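Local coordinates for protein putative (Helicobacter pylori, PDB 4O8S) that probably transfers nucleotides, having the fold of the nucleotidyltransferase superfamily and belonging to the AbiEii toxin family of type IV toxin-antitoxin systems, at residues A[54-59]-A[83-88]; A[106-111]-A[126-131]; A[110-115]-A[120-125]. All blocks are in the same frame, centred on the assembly; numbering follows the deposited sequence.

How the interactions relate
The three contacts follow the chain through the nucleotidyltransferase fold. Interaction 1 packs helix 56-63 on the large mixed sheet, and its centre lies about 21 Å from that of interaction 2 and about 20 Å from that of interaction 3. Tyr106 still reaches back to the first contact, with its CE2 3.8 Å from Gly83 N. Interactions 2 and 3 are close neighbours, their centres about 8 Å apart. They share Pro110 and Lys111, and strand 121-124 runs directly into helix 126-139, where Ile129 CD1 lies 3.7 Å from Ala124 O. Interaction 2 also meets Asp49 of strand 46-50 through Arg128. No ligand marks a substrate site at these contacts.

Interaction 1 of 3, residues A[54-59]-A[83-88]; sequences INLLGR and GRYMVR
Leu56 turns its CG anti to the backbone N (chi1 -170°), which carries the side chain toward the strand, and chi2 (-88°) then puts CD1 over the ring of Tyr85, itself held anti to its own carbonyl carbon (chi1 -52°). The two side chains come from opposite directions. Leu56 CD1 stops 3.5 Å from the centroid of the Tyr85 ring and only 3° off its normal, a CH-pi contact almost exactly over the middle of one face. Behind the methyl, Leu56 CG is 4.0 Å from Tyr85 CZ. Leu57 approaches at about a right angle to the tyrosine, and its CD2 lies 4.2 Å from Tyr85 CD2. No hydrogen bond crosses, so the join is purely apolar. Asn55 caps the helix start, its OD1 accepting from Gly58 N at 3.1 Å, with the donor well above the carbonyl plane. Ile104 touches both Leu56 and Tyr85, and Ile75 touches both Leu57 and Tyr85, so strands 98-106 and 68-75 extend the apolar layer. The arrangement is helix-on-sheet packing, with helix 56-63 lying against the mixed sheet of an alpha/beta nucleotidyltransferase fold.

Interaction 2 of 3, residues A[106-111]-A[126-131]; sequences YRDAPK and IERIID
Pro110 and Arg128 are the residues whose CA atoms come nearest across two quite different backbones, 9.0 Å apart. Residues 106-111 form an irregular connection leaving strand 98-106 of the nucleotidyltransferase sheet. Arg107 takes up left-handed helical angles, after which Ala109, Pro110 and Lys111 run extended. Residues 126-131 are the opening turns of helix 126-139. The gap is spanned by Arg128: chi1 near trans (-170°) points its chain away from the backbone N, and it then stays straight out to NE. Pro110 lies over one face of the guanidinium, offset toward the rim, with Pro110 CB 3.4 Å from Arg128 NH1. At the edge of the same group, Arg128 NH2 donates to Asp108 O at 2.7 Å. The oxygen lies close to the guanidinium plane, but the bond is bent, at 136°, and the donor stands above the plane of the carbonyl. The Asp108 carboxylate adds little more than charge: OD1 is 3.9 Å from Arg128 NH2, well out of the guanidinium plane, and the residue is poorly ordered. Its OD2 is bonded instead to Ser105 OG. Arg128 NH2 also forms a salt bridge with Asp49 on strand 46-50, which ties the helix to the central sheet. A water adds a weak bridge, donating to Asp108 OD1 and accepting from Arg128 NH2, each at 3.2 Å.

Interaction 3 of 3, residues A[110-115]-A[120-125]; sequences PKESEV and GMRIAK
Glu112 and Arg122 face each other through their charged ends, forming a salt bridge in which the carboxylate and guanidinium planes are only 15° apart. Glu112 OE2 sits at the edge of the guanidinium, modelled 2.4 Å from Arg122 NH1; so short a separation is doubtful, although the pairing itself is plain. Arg122 NH2 adds weak bonds to both Glu112 carboxylate oxygens, with OE1 at 3.4 Å. Val115 lies over one face of the guanidinium, its CG1 3.8 Å from Arg122 NH1.

The second polar link comes from Lys125, which reaches across with its chain fully extended beyond CG. Lys125 NZ donates to Ser113 O at 2.9 Å, in the carbonyl plane and with a C=O...N angle of 150°. On the way, Lys125 CG passes 3.4 Å from Glu114 O. Lys125 NZ is also paired weakly with Glu114 OE1, 3.4 Å away. Glu114 is steadied by Ser113 OG, which donates to the anti lone pair of Glu114 OE2.

Further out, the Glu112-Ser113 turn is closed by Glu114 N bonding to Lys111 O at 2.7 Å. The Arg122 guanidinium is also held by NE donating to Met25 O and NH2 to Pro24 O, while Val26 touches both Arg122 and Val115. Strands 115-118 and 121-124 form a small antiparallel beta hairpin, and Lys125 stands at the N-cap position of the following helix.

Both basic groups thus bind main-chain carbonyls as well as carboxylates. The Lys125 ammonium probably also eases the approach of two acceptors, Ser113 O and Glu114 OE2. Charge-assisted bonds, Glu112 to Arg122 and Lys125 NZ to Ser113 O, together with Val115 packing, thus join the turn to residues on and just after the second strand.

Interaction 1 of 3, residues A[54-59]-A[83-88]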
loop_
_atom_site.group_PDB
_atom_site.type_symbol
_atom_site.label_atom_id
_atom_site.label_comp_id
_atom_site.label_asym_id
_atom_site.label_seq_id
_atom_site.Cartn_x
_atom_site.Cartn_y
_atom_site.Cartn_z
ATOM N N ILE A 54 -19.280 -7.871 -6.231
ATOM C CA ILE A 54 -18.922 -9.199 -6.734
ATOM C C ILE A 54 -19.242 -10.273 -5.680
ATOM O O ILE A 54 -19.692 -9.949 -4.570
ATOM C CB ILE A 54 -17.420 -9.293 -7.095
ATOM C CG1 ILE A 54 -16.562 -9.238 -5.832
ATOM C CG2 ILE A 54 -17.019 -8.196 -8.078
ATOM C CD1 ILE A 54 -15.461 -10.293 -5.777
ATOM N N ASN A 55 -19.012 -11.543 -6.015
ATOM C CA ASN A 55 -19.207 -12.612 -5.040
ATOM C C ASN A 55 -17.926 -12.803 -4.228
ATOM O O ASN A 55 -17.212 -13.798 -4.386
ATOM C CB ASN A 55 -19.650 -13.925 -5.718
ATOM C CG ASN A 55 -20.085 -15.008 -4.710
ATOM O OD1 ASN A 55 -20.088 -14.793 -3.486
ATOM N ND2 ASN A 55 -20.464 -16.177 -5.232
ATOM N N LEU A 56 -17.657 -11.841 -3.349
ATOM C CA LEU A 56 -16.444 -11.824 -2.550
ATOM C C LEU A 56 -16.300 -13.090 -1.718
ATOM O O LEU A 56 -15.251 -13.743 -1.740
ATOM C CB LEU A 56 -16.440 -10.586 -1.644
ATOM C CG LEU A 56 -15.136 -10.273 -0.908
ATOM C CD1 LEU A 56 -15.052 -10.991 0.427
ATOM C CD2 LEU A 56 -13.917 -10.603 -1.793
ATOM N N LEU A 57 -17.349 -13.418 -0.969
ATOM C CA LEU A 57 -17.362 -14.621 -0.145
ATOM C C LEU A 57 -17.028 -15.884 -0.951
ATOM O O LEU A 57 -16.257 -16.740 -0.494
ATOM C CB LEU A 57 -18.723 -14.776 0.539
ATOM C CG LEU A 57 -19.053 -13.761 1.633
ATOM C CD1 LEU A 57 -20.354 -14.143 2.334
ATOM C CD2 LEU A 57 -17.918 -13.694 2.615
ATOM N N GLY A 58 -17.593 -15.984 -2.152
ATOM C CA GLY A 58 -17.370 -17.147 -2.995
ATOM C C GLY A 58 -15.951 -17.235 -3.530
ATOM O O GLY A 58 -15.317 -18.293 -3.473
ATOM N N ARG A 59 -15.450 -16.124 -4.060
ATOM C CA ARG A 59 -14.088 -16.097 -4.584
ATOM C C ARG A 59 -13.087 -16.412 -3.474
ATOM O O ARG A 59 -12.138 -17.182 -3.670
ATOM C CB ARG A 59 -13.775 -14.736 -5.215
ATOM C CG ARG A 59 -14.814 -14.244 -6.216
ATOM C CD ARG A 59 -14.971 -15.205 -7.389
ATOM N NE ARG A 59 -13.757 -15.250 -8.190
ATOM C CZ ARG A 59 -13.679 -14.898 -9.471
ATOM N NH1 ARG A 59 -14.761 -14.488 -10.133
ATOM N NH2 ARG A 59 -12.508 -14.969 -10.097
ATOM N N GLY A 83 -16.854 -2.352 1.706
ATOM C CA GLY A 83 -16.875 -3.755 2.085
ATOM C C GLY A 83 -15.768 -3.989 3.100
ATOM O O GLY A 83 -14.638 -3.521 2.912
ATOM N N ARG A 84 -16.085 -4.672 4.194
ATOM C CA ARG A 84 -15.099 -4.942 5.225
ATOM C C ARG A 84 -15.309 -6.324 5.797
ATOM O O ARG A 84 -16.364 -6.625 6.388
ATOM C CB ARG A 84 -15.142 -3.874 6.319
ATOM C CG ARG A 84 -14.109 -4.069 7.416
ATOM C CD ARG A 84 -13.981 -2.806 8.278
ATOM N NE ARG A 84 -13.661 -1.620 7.484
ATOM C CZ ARG A 84 -14.393 -0.509 7.454
ATOM N NH1 ARG A 84 -15.496 -0.430 8.185
ATOM N NH2 ARG A 84 -14.019 0.528 6.701
ATOM N N TYR A 85 -14.300 -7.176 5.613
ATOM C CA TYR A 85 -14.413 -8.568 5.992
ATOM C C TYR A 85 -13.237 -8.997 6.860
ATOM O O TYR A 85 -12.113 -8.505 6.683
ATOM C CB TYR A 85 -14.462 -9.455 4.746
ATOM C CG TYR A 85 -15.498 -9.076 3.716
ATOM C CD1 TYR A 85 -15.284 -8.007 2.848
ATOM C CD2 TYR A 85 -16.676 -9.811 3.578
ATOM C CE1 TYR A 85 -16.220 -7.656 1.893
ATOM C CE2 TYR A 85 -17.625 -9.464 2.607
ATOM C CZ TYR A 85 -17.386 -8.383 1.779
ATOM O OH TYR A 85 -18.302 -8.017 0.811
HETATM N N MSE A 86 -13.503 -9.900 7.801
HETATM C CA MSE A 86 -12.461 -10.518 8.613
HETATM C C MSE A 86 -12.387 -11.986 8.228
HETATM O O MSE A 86 -13.284 -12.775 8.543
HETATM C CB MSE A 86 -12.769 -10.347 10.095
HETATM C CG MSE A 86 -13.031 -8.886 10.453
HETATM SE SE MSE A 86 -11.380 -7.860 10.134
HETATM C CE MSE A 86 -12.054 -6.061 9.703
ATOM N N VAL A 87 -11.341 -12.341 7.488
ATOM C CA VAL A 87 -11.146 -13.723 7.079
ATOM C C VAL A 87 -10.362 -14.454 8.146
ATOM O O VAL A 87 -9.196 -14.144 8.384
ATOM C CB VAL A 87 -10.401 -13.818 5.745
ATOM C CG1 VAL A 87 -10.102 -15.265 5.417
ATOM C CG2 VAL A 87 -11.239 -13.174 4.640
ATOM N N ARG A 88 -11.000 -15.418 8.802
ATOM C CA ARG A 88 -10.349 -16.129 9.897
ATOM C C ARG A 88 -9.936 -17.528 9.461
ATOM O O ARG A 88 -10.714 -18.267 8.843
ATOM C CB ARG A 88 -11.247 -16.155 11.138
ATOM C CG ARG A 88 -11.863 -14.791 11.428
ATOM C CD ARG A 88 -12.487 -14.719 12.803
ATOM N NE ARG A 88 -13.324 -13.528 12.953
ATOM C CZ ARG A 88 -12.865 -12.321 13.289
ATOM N NH1 ARG A 88 -11.565 -12.129 13.502
ATOM N NH2 ARG A 88 -13.709 -11.300 13.407
#

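Interaction 2 of 3, residues A[106-111]-A[126-131]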
loop_
_atom_site.group_PDB
_atom_site.type_symbol
_atom_site.label_atom_id
_atom_site.label_comp_id
_atom_site.label_asym_id
_atom_site.label_seq_id
_atom_site.Cartn_x
_atom_site.Cartn_y
_atom_site.Cartn_z
ATOM N N TYR A 106 -16.021 1.009 -2.979
ATOM C CA TYR A 106 -16.744 1.051 -4.262
ATOM C C TYR A 106 -16.823 2.489 -4.819
ATOM O O TYR A 106 -16.745 3.441 -4.045
ATOM C CB TYR A 106 -18.137 0.399 -4.113
ATOM C CG TYR A 106 -18.057 -1.031 -3.601
ATOM C CD1 TYR A 106 -17.731 -2.074 -4.461
ATOM C CD2 TYR A 106 -18.273 -1.334 -2.263
ATOM C CE1 TYR A 106 -17.617 -3.373 -4.015
ATOM C CE2 TYR A 106 -18.165 -2.650 -1.800
ATOM C CZ TYR A 106 -17.831 -3.658 -2.689
ATOM O OH TYR A 106 -17.719 -4.970 -2.271
ATOM N N ARG A 107 -16.928 2.647 -6.142
ATOM C CA ARG A 107 -16.878 3.970 -6.821
ATOM C C ARG A 107 -15.700 4.889 -6.416
ATOM O O ARG A 107 -15.747 6.114 -6.578
ATOM C CB ARG A 107 -18.216 4.724 -6.715
ATOM C CG ARG A 107 -18.484 5.732 -7.848
ATOM C CD ARG A 107 -18.867 5.040 -9.152
ATOM N NE ARG A 107 -17.775 4.993 -10.124
ATOM C CZ ARG A 107 -17.868 4.410 -11.317
ATOM N NH1 ARG A 107 -19.000 3.822 -11.677
ATOM N NH2 ARG A 107 -16.833 4.409 -12.147
ATOM N N ASP A 108 -14.656 4.279 -5.873
ATOM C CA ASP A 108 -13.365 4.916 -5.712
ATOM C C ASP A 108 -12.703 4.625 -7.048
ATOM O O ASP A 108 -11.808 5.340 -7.506
ATOM C CB ASP A 108 -12.605 4.185 -4.604
ATOM C CG ASP A 108 -11.705 5.097 -3.787
ATOM O OD1 ASP A 108 -10.996 5.943 -4.379
ATOM O OD2 ASP A 108 -11.705 4.952 -2.542
ATOM N N ALA A 109 -13.232 3.576 -7.678
ATOM C CA ALA A 109 -12.561 2.784 -8.708
ATOM C C ALA A 109 -11.768 3.529 -9.766
ATOM O O ALA A 109 -12.243 4.511 -10.346
ATOM C CB ALA A 109 -13.553 1.837 -9.368
ATOM N N PRO A 110 -10.547 3.037 -10.028
ATOM C CA PRO A 110 -9.750 3.537 -11.148
ATOM C C PRO A 110 -10.430 3.154 -12.456
ATOM O O PRO A 110 -11.141 2.141 -12.504
ATOM C CB PRO A 110 -8.427 2.772 -11.002
ATOM C CG PRO A 110 -8.786 1.516 -10.255
ATOM C CD PRO A 110 -9.888 1.919 -9.321
ATOM N N LYS A 111 -10.239 3.962 -13.494
ATOM C CA LYS A 111 -10.621 3.549 -14.835
ATOM C C LYS A 111 -9.833 2.281 -15.166
ATOM O O LYS A 111 -8.735 2.071 -14.642
ATOM C CB LYS A 111 -10.312 4.661 -15.850
ATOM C CG LYS A 111 -11.158 5.917 -15.671
ATOM C CD LYS A 111 -10.777 7.014 -16.666
ATOM C CE LYS A 111 -10.907 6.543 -18.114
ATOM N NZ LYS A 111 -10.822 7.675 -19.094
ATOM N N ILE A 126 1.519 3.029 -9.476
ATOM C CA ILE A 126 2.355 3.620 -8.442
ATOM C C ILE A 126 1.923 5.043 -8.112
ATOM O O ILE A 126 1.891 5.446 -6.929
ATOM C CB ILE A 126 3.848 3.652 -8.871
ATOM C CG1 ILE A 126 4.437 2.248 -8.878
ATOM C CG2 ILE A 126 4.667 4.532 -7.928
ATOM C CD1 ILE A 126 4.678 1.726 -7.489
ATOM N N GLU A 127 1.602 5.824 -9.137
ATOM C CA GLU A 127 1.269 7.221 -8.879
ATOM C C GLU A 127 -0.009 7.360 -8.045
ATOM O O GLU A 127 -0.135 8.284 -7.253
ATOM C CB GLU A 127 1.230 8.070 -10.173
ATOM C CG GLU A 127 0.302 7.577 -11.269
ATOM C CD GLU A 127 -0.056 8.681 -12.280
ATOM O OE1 GLU A 127 -1.069 8.520 -13.010
ATOM O OE2 GLU A 127 0.673 9.706 -12.342
ATOM N N ARG A 128 -0.938 6.421 -8.191
ATOM C CA ARG A 128 -2.150 6.441 -7.371
ATOM C C ARG A 128 -1.794 6.063 -5.925
ATOM O O ARG A 128 -2.300 6.655 -4.965
ATOM C CB ARG A 128 -3.183 5.469 -7.952
ATOM C CG ARG A 128 -4.602 5.536 -7.354
ATOM C CD ARG A 128 -5.522 4.598 -8.154
ATOM N NE ARG A 128 -6.879 4.430 -7.618
ATOM C CZ ARG A 128 -7.982 4.937 -8.176
ATOM N NH1 ARG A 128 -7.904 5.670 -9.282
ATOM N NH2 ARG A 128 -9.169 4.713 -7.622
ATOM N N ILE A 129 -0.904 5.089 -5.763
ATOM C CA ILE A 129 -0.466 4.733 -4.423
ATOM C C ILE A 129 0.218 5.917 -3.725
ATOM O O ILE A 129 -0.045 6.183 -2.548
ATOM C CB ILE A 129 0.429 3.487 -4.433
ATOM C CG1 ILE A 129 -0.364 2.314 -5.040
ATOM C CG2 ILE A 129 0.893 3.171 -3.008
ATOM C CD1 ILE A 129 0.485 1.110 -5.466
ATOM N N ILE A 130 1.081 6.626 -4.443
ATOM C CA ILE A 130 1.765 7.798 -3.894
ATOM C C ILE A 130 0.737 8.844 -3.455
ATOM O O ILE A 130 0.805 9.370 -2.339
ATOM C CB ILE A 130 2.694 8.463 -4.952
ATOM C CG1 ILE A 130 3.806 7.502 -5.394
ATOM C CG2 ILE A 130 3.338 9.713 -4.381
ATOM C CD1 ILE A 130 4.697 8.067 -6.476
ATOM N N ASP A 131 -0.193 9.154 -4.357
ATOM C CA ASP A 131 -1.238 10.164 -4.137
ATOM C C ASP A 131 -2.044 9.829 -2.875
ATOM O O ASP A 131 -2.243 10.684 -2.002
ATOM C CB ASP A 131 -2.134 10.216 -5.381
ATOM C CG ASP A 131 -3.144 11.365 -5.359
ATOM O OD1 ASP A 131 -2.891 12.418 -4.729
ATOM O OD2 ASP A 131 -4.202 11.206 -6.008
HETATM O O HOH W 1 -8.162 4.498 -4.580
#

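Interaction 3 of 3, residues A[110-115]-A[120-125]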
loop_
_atom_site.group_PDB
_atom_site.type_symbol
_atom_site.label_atom_id
_atom_site.label_comp_id
_atom_site.label_asym_id
_atom_site.label_seq_id
_atom_site.Cartn_x
_atom_site.Cartn_y
_atom_site.Cartn_z
ATOM N N PRO A 110 -10.547 3.037 -10.028
ATOM C CA PRO A 110 -9.750 3.537 -11.148
ATOM C C PRO A 110 -10.430 3.154 -12.456
ATOM O O PRO A 110 -11.141 2.141 -12.504
ATOM C CB PRO A 110 -8.427 2.772 -11.002
ATOM C CG PRO A 110 -8.786 1.516 -10.255
ATOM C CD PRO A 110 -9.888 1.919 -9.321
ATOM N N LYS A 111 -10.239 3.962 -13.494
ATOM C CA LYS A 111 -10.621 3.549 -14.835
ATOM C C LYS A 111 -9.833 2.281 -15.166
ATOM O O LYS A 111 -8.735 2.071 -14.642
ATOM C CB LYS A 111 -10.312 4.661 -15.850
ATOM C CG LYS A 111 -11.158 5.917 -15.671
ATOM C CD LYS A 111 -10.777 7.014 -16.666
ATOM C CE LYS A 111 -10.907 6.543 -18.114
ATOM N NZ LYS A 111 -10.822 7.675 -19.094
ATOM N N GLU A 112 -10.385 1.430 -16.025
ATOM C CA GLU A 112 -9.698 0.195 -16.393
ATOM C C GLU A 112 -8.299 0.453 -16.967
ATOM O O GLU A 112 -7.424 -0.413 -16.910
ATOM C CB GLU A 112 -10.549 -0.624 -17.365
ATOM C CG GLU A 112 -10.232 -2.111 -17.364
ATOM C CD GLU A 112 -10.334 -2.742 -15.979
ATOM O OE1 GLU A 112 -11.156 -2.284 -15.151
ATOM O OE2 GLU A 112 -9.585 -3.706 -15.714
ATOM N N SER A 113 -8.084 1.657 -17.490
ATOM C CA SER A 113 -6.777 2.044 -18.016
ATOM C C SER A 113 -5.823 2.561 -16.930
ATOM O O SER A 113 -4.680 2.918 -17.228
ATOM C CB SER A 113 -6.931 3.081 -19.134
ATOM O OG SER A 113 -7.535 4.271 -18.650
ATOM N N GLU A 114 -6.290 2.605 -15.679
ATOM C CA GLU A 114 -5.426 2.946 -14.539
ATOM C C GLU A 114 -5.048 1.704 -13.739
ATOM O O GLU A 114 -4.560 1.802 -12.614
ATOM C CB GLU A 114 -6.098 3.949 -13.601
ATOM C CG GLU A 114 -6.385 5.308 -14.218
ATOM C CD GLU A 114 -5.355 5.710 -15.270
ATOM O OE1 GLU A 114 -4.220 6.100 -14.897
ATOM O OE2 GLU A 114 -5.689 5.637 -16.479
ATOM N N VAL A 115 -5.285 0.535 -14.321
ATOM C CA VAL A 115 -4.964 -0.724 -13.663
ATOM C C VAL A 115 -3.724 -1.367 -14.291
ATOM O O VAL A 115 -3.648 -1.487 -15.516
ATOM C CB VAL A 115 -6.148 -1.707 -13.769
ATOM C CG1 VAL A 115 -5.812 -3.060 -13.112
ATOM C CG2 VAL A 115 -7.398 -1.097 -13.144
ATOM N N GLY A 120 -0.042 -11.678 -12.594
ATOM C CA GLY A 120 -1.402 -12.171 -12.617
ATOM C C GLY A 120 -2.306 -11.460 -11.623
ATOM O O GLY A 120 -3.400 -11.942 -11.345
HETATM N N MSE A 121 -1.871 -10.313 -11.104
HETATM C CA MSE A 121 -2.678 -9.596 -10.113
HETATM C C MSE A 121 -2.992 -8.182 -10.559
HETATM O O MSE A 121 -2.085 -7.455 -10.983
HETATM C CB MSE A 121 -1.925 -9.536 -8.784
HETATM C CG MSE A 121 -1.624 -10.893 -8.203
HETATM SE SE MSE A 121 -0.575 -10.719 -6.509
HETATM C CE MSE A 121 1.192 -10.364 -7.292
ATOM N N ARG A 122 -4.265 -7.797 -10.462
ATOM C CA ARG A 122 -4.695 -6.434 -10.779
ATOM C C ARG A 122 -4.342 -5.497 -9.618
ATOM O O ARG A 122 -4.795 -5.693 -8.472
ATOM C CB ARG A 122 -6.205 -6.402 -11.037
ATOM C CG ARG A 122 -6.645 -7.184 -12.289
ATOM C CD ARG A 122 -8.178 -7.344 -12.354
ATOM N NE ARG A 122 -8.906 -6.109 -12.046
ATOM C CZ ARG A 122 -9.134 -5.134 -12.924
ATOM N NH1 ARG A 122 -8.679 -5.236 -14.170
ATOM N NH2 ARG A 122 -9.814 -4.049 -12.564
ATOM N N ILE A 123 -3.523 -4.491 -9.900
ATOM C CA ILE A 123 -2.946 -3.663 -8.849
ATOM C C ILE A 123 -2.963 -2.212 -9.311
ATOM O O ILE A 123 -2.832 -1.936 -10.514
ATOM C CB ILE A 123 -1.487 -4.116 -8.546
ATOM C CG1 ILE A 123 -1.468 -5.560 -8.035
ATOM C CG2 ILE A 123 -0.825 -3.244 -7.505
ATOM C CD1 ILE A 123 -0.113 -5.969 -7.405
ATOM N N ALA A 124 -3.128 -1.285 -8.366
ATOM C CA ALA A 124 -3.161 0.147 -8.676
ATOM C C ALA A 124 -1.798 0.603 -9.191
ATOM O O ALA A 124 -0.759 0.044 -8.790
ATOM C CB ALA A 124 -3.513 0.950 -7.423
ATOM N N LYS A 125 -1.784 1.638 -10.028
ATOM C CA LYS A 125 -0.512 2.207 -10.482
ATOM C C LYS A 125 0.197 2.944 -9.355
ATOM O O LYS A 125 -0.443 3.446 -8.418
ATOM C CB LYS A 125 -0.715 3.162 -11.665
ATOM C CG LYS A 125 -1.279 2.493 -12.912
ATOM C CD LYS A 125 -1.546 3.531 -13.997
ATOM C CE LYS A 125 -1.847 2.857 -15.340
ATOM N NZ LYS A 125 -2.098 3.862 -16.425
#